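Local atomic coordinates of M152 protein (Murid herpesvirus 1, PDB entry 4G59), a protein that probably acts as a viral immune-evasion glycoprotein with an MHC class I-like fold, binding host RAE-1 family ligands of the NKG2D receptor. Residues S27-P32 / R79-Y84. Sequence-based numbering, arbitrary orientation.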
loop_
_atom_site.group_PDB
_atom_site.type_symbol
_atom_site.label_atom_id
_atom_site.label_comp_id
_atom_site.label_asym_id
_atom_site.label_seq_id
_atom_site.Cartn_x
_atom_site.Cartn_y
_atom_site.Cartn_z
ATOM N N SER B 27 1.412 -13.629 -1.097
ATOM C CA SER B 27 0.201 -13.844 -1.871
ATOM C C SER B 27 -1.006 -13.256 -1.160
ATOM O O SER B 27 -1.331 -13.610 -0.003
ATOM C CB SER B 27 0.000 -15.320 -2.193
ATOM O OG SER B 27 0.840 -15.699 -3.256
ATOM N N TYR B 28 -1.655 -12.349 -1.875
ATOM C CA TYR B 28 -2.794 -11.613 -1.372
ATOM C C TYR B 28 -3.982 -11.919 -2.249
ATOM O O TYR B 28 -4.008 -11.541 -3.444
ATOM C CB TYR B 28 -2.494 -10.112 -1.456
ATOM C CG TYR B 28 -3.680 -9.204 -1.169
ATOM C CD1 TYR B 28 -4.553 -9.468 -0.124
ATOM C CD2 TYR B 28 -3.896 -8.050 -1.922
ATOM C CE1 TYR B 28 -5.620 -8.637 0.146
ATOM C CE2 TYR B 28 -4.969 -7.206 -1.645
ATOM C CZ TYR B 28 -5.821 -7.509 -0.613
ATOM O OH TYR B 28 -6.892 -6.675 -0.342
ATOM N N ARG B 29 -4.969 -12.591 -1.668
ATOM C CA ARG B 29 -6.221 -12.819 -2.369
ATOM C C ARG B 29 -7.186 -11.697 -2.055
ATOM O O ARG B 29 -7.623 -11.531 -0.916
ATOM C CB ARG B 29 -6.849 -14.153 -1.997
ATOM C CG ARG B 29 -8.075 -14.443 -2.836
ATOM C CD ARG B 29 -8.746 -15.731 -2.435
ATOM N NE ARG B 29 -9.674 -16.146 -3.479
ATOM C CZ ARG B 29 -10.942 -15.755 -3.541
ATOM N NH1 ARG B 29 -11.451 -14.946 -2.608
ATOM N NH2 ARG B 29 -11.701 -16.179 -4.540
ATOM N N GLU B 30 -7.517 -10.948 -3.093
ATOM C CA GLU B 30 -8.340 -9.755 -2.990
ATOM C C GLU B 30 -9.797 -10.097 -3.299
ATOM O O GLU B 30 -10.730 -9.620 -2.634
ATOM C CB GLU B 30 -7.815 -8.758 -4.013
ATOM C CG GLU B 30 -8.460 -7.423 -3.997
ATOM C CD GLU B 30 -7.939 -6.564 -5.113
ATOM O OE1 GLU B 30 -7.675 -7.123 -6.201
ATOM O OE2 GLU B 30 -7.790 -5.342 -4.902
ATOM N N GLY B 31 -9.981 -10.912 -4.334
ATOM C CA GLY B 31 -11.292 -11.399 -4.704
ATOM C C GLY B 31 -11.194 -12.642 -5.570
ATOM O O GLY B 31 -10.129 -13.239 -5.673
ATOM N N PRO B 32 -12.317 -13.041 -6.188
ATOM C CA PRO B 32 -12.364 -14.218 -7.067
ATOM C C PRO B 32 -11.333 -14.119 -8.179
ATOM O O PRO B 32 -11.408 -13.189 -8.969
ATOM C CB PRO B 32 -13.770 -14.143 -7.661
ATOM C CG PRO B 32 -14.591 -13.454 -6.574
ATOM C CD PRO B 32 -13.648 -12.432 -5.985
ATOM N N ARG B 79 -4.758 -21.844 -6.009
ATOM C CA ARG B 79 -5.538 -23.016 -5.649
ATOM C C ARG B 79 -5.742 -23.124 -4.133
ATOM O O ARG B 79 -6.872 -23.237 -3.664
ATOM C CB ARG B 79 -4.846 -24.287 -6.154
ATOM C CG ARG B 79 -5.776 -25.478 -6.246
ATOM C CD ARG B 79 -5.038 -26.798 -6.195
ATOM N NE ARG B 79 -4.128 -26.898 -5.055
ATOM C CZ ARG B 79 -4.503 -27.192 -3.815
ATOM N NH1 ARG B 79 -5.777 -27.408 -3.542
ATOM N NH2 ARG B 79 -3.603 -27.260 -2.844
ATOM N N PHE B 80 -4.654 -23.092 -3.369
ATOM C CA PHE B 80 -4.737 -23.291 -1.923
ATOM C C PHE B 80 -5.648 -22.277 -1.230
ATOM O O PHE B 80 -6.469 -22.636 -0.389
ATOM C CB PHE B 80 -3.335 -23.253 -1.293
ATOM C CG PHE B 80 -3.344 -23.157 0.225
ATOM C CD1 PHE B 80 -3.856 -24.187 1.006
ATOM C CD2 PHE B 80 -2.824 -22.033 0.868
ATOM C CE1 PHE B 80 -3.855 -24.090 2.415
ATOM C CE2 PHE B 80 -2.817 -21.928 2.269
ATOM C CZ PHE B 80 -3.335 -22.957 3.046
ATOM N N VAL B 81 -5.484 -21.007 -1.582
ATOM C CA VAL B 81 -6.209 -19.918 -0.927
ATOM C C VAL B 81 -7.684 -19.946 -1.339
ATOM O O VAL B 81 -8.565 -19.567 -0.551
ATOM C CB VAL B 81 -5.544 -18.531 -1.217
ATOM C CG1 VAL B 81 -6.343 -17.407 -0.609
ATOM C CG2 VAL B 81 -4.114 -18.492 -0.682
ATOM N N TYR B 82 -7.947 -20.413 -2.563
ATOM C CA TYR B 82 -9.319 -20.576 -3.040
ATOM C C TYR B 82 -10.064 -21.646 -2.237
ATOM O O TYR B 82 -11.161 -21.385 -1.739
ATOM C CB TYR B 82 -9.356 -20.898 -4.536
ATOM C CG TYR B 82 -10.708 -21.380 -5.021
ATOM C CD1 TYR B 82 -11.773 -20.499 -5.158
ATOM C CD2 TYR B 82 -10.920 -22.714 -5.344
ATOM C CE1 TYR B 82 -13.012 -20.936 -5.600
ATOM C CE2 TYR B 82 -12.155 -23.158 -5.784
ATOM C CZ TYR B 82 -13.196 -22.264 -5.908
ATOM O OH TYR B 82 -14.429 -22.692 -6.339
ATOM N N GLU B 83 -9.479 -22.839 -2.110
ATOM C CA GLU B 83 -10.069 -23.884 -1.266
ATOM C C GLU B 83 -10.303 -23.368 0.149
ATOM O O GLU B 83 -11.404 -23.490 0.673
ATOM C CB GLU B 83 -9.190 -25.134 -1.192
ATOM C CG GLU B 83 -8.724 -25.683 -2.523
ATOM C CD GLU B 83 -9.845 -26.222 -3.381
ATOM O OE1 GLU B 83 -10.706 -26.952 -2.850
ATOM O OE2 GLU B 83 -9.858 -25.924 -4.597
ATOM N N TYR B 84 -9.264 -22.792 0.754
ATOM C CA TYR B 84 -9.325 -22.328 2.138
ATOM C C TYR B 84 -10.502 -21.398 2.351
ATOM O O TYR B 84 -11.301 -21.607 3.268
ATOM C CB TYR B 84 -8.034 -21.605 2.502
ATOM C CG TYR B 84 -8.000 -20.978 3.881
ATOM C CD1 TYR B 84 -8.676 -21.539 4.949
ATOM C CD2 TYR B 84 -7.272 -19.820 4.110
ATOM C CE1 TYR B 84 -8.626 -20.964 6.213
ATOM C CE2 TYR B 84 -7.224 -19.233 5.366
ATOM C CZ TYR B 84 -7.901 -19.805 6.408
ATOM O OH TYR B 84 -7.848 -19.221 7.652
#
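The helical turn that brings Val81 and Tyr82 up to Arg29 is closed by a 3.0 Å hydrogen bond from Tyr84 N to Phe80 O. Across the contact itself only side chains meet. Val81 lays CG1 alongside the aliphatic part of Arg29, 3.5 Å from its CD and 3.6 Å from its CB, and the two side chains run past each other in opposite directions. With CG anti to the backbone N (chi1 -174°) and the chain extended as far as NE, Arg29 offers methylene groups to the helix and carries its charge beyond them. This is the layering of an MHC class I-like platform, in which helix 68-89 lies over one face of the antiparallel sheet. A compact, branched valine suits the interface, since it also touches Phe35, Val95 and Phe97 on the neighbouring strands. Gly31 O stands over the centre of the Arg29 guanidinium, 3.4 Å above its plane, while Arg29 NH2 lies at the edge of the Tyr82 ring, 4.4 Å from Tyr82 CD1. Glu30 and Gly31 form a classic beta bulge at the strand's end; there Glu30 OE2 hydrogen-bonds to an aromatic side chain of the partner protein's chain.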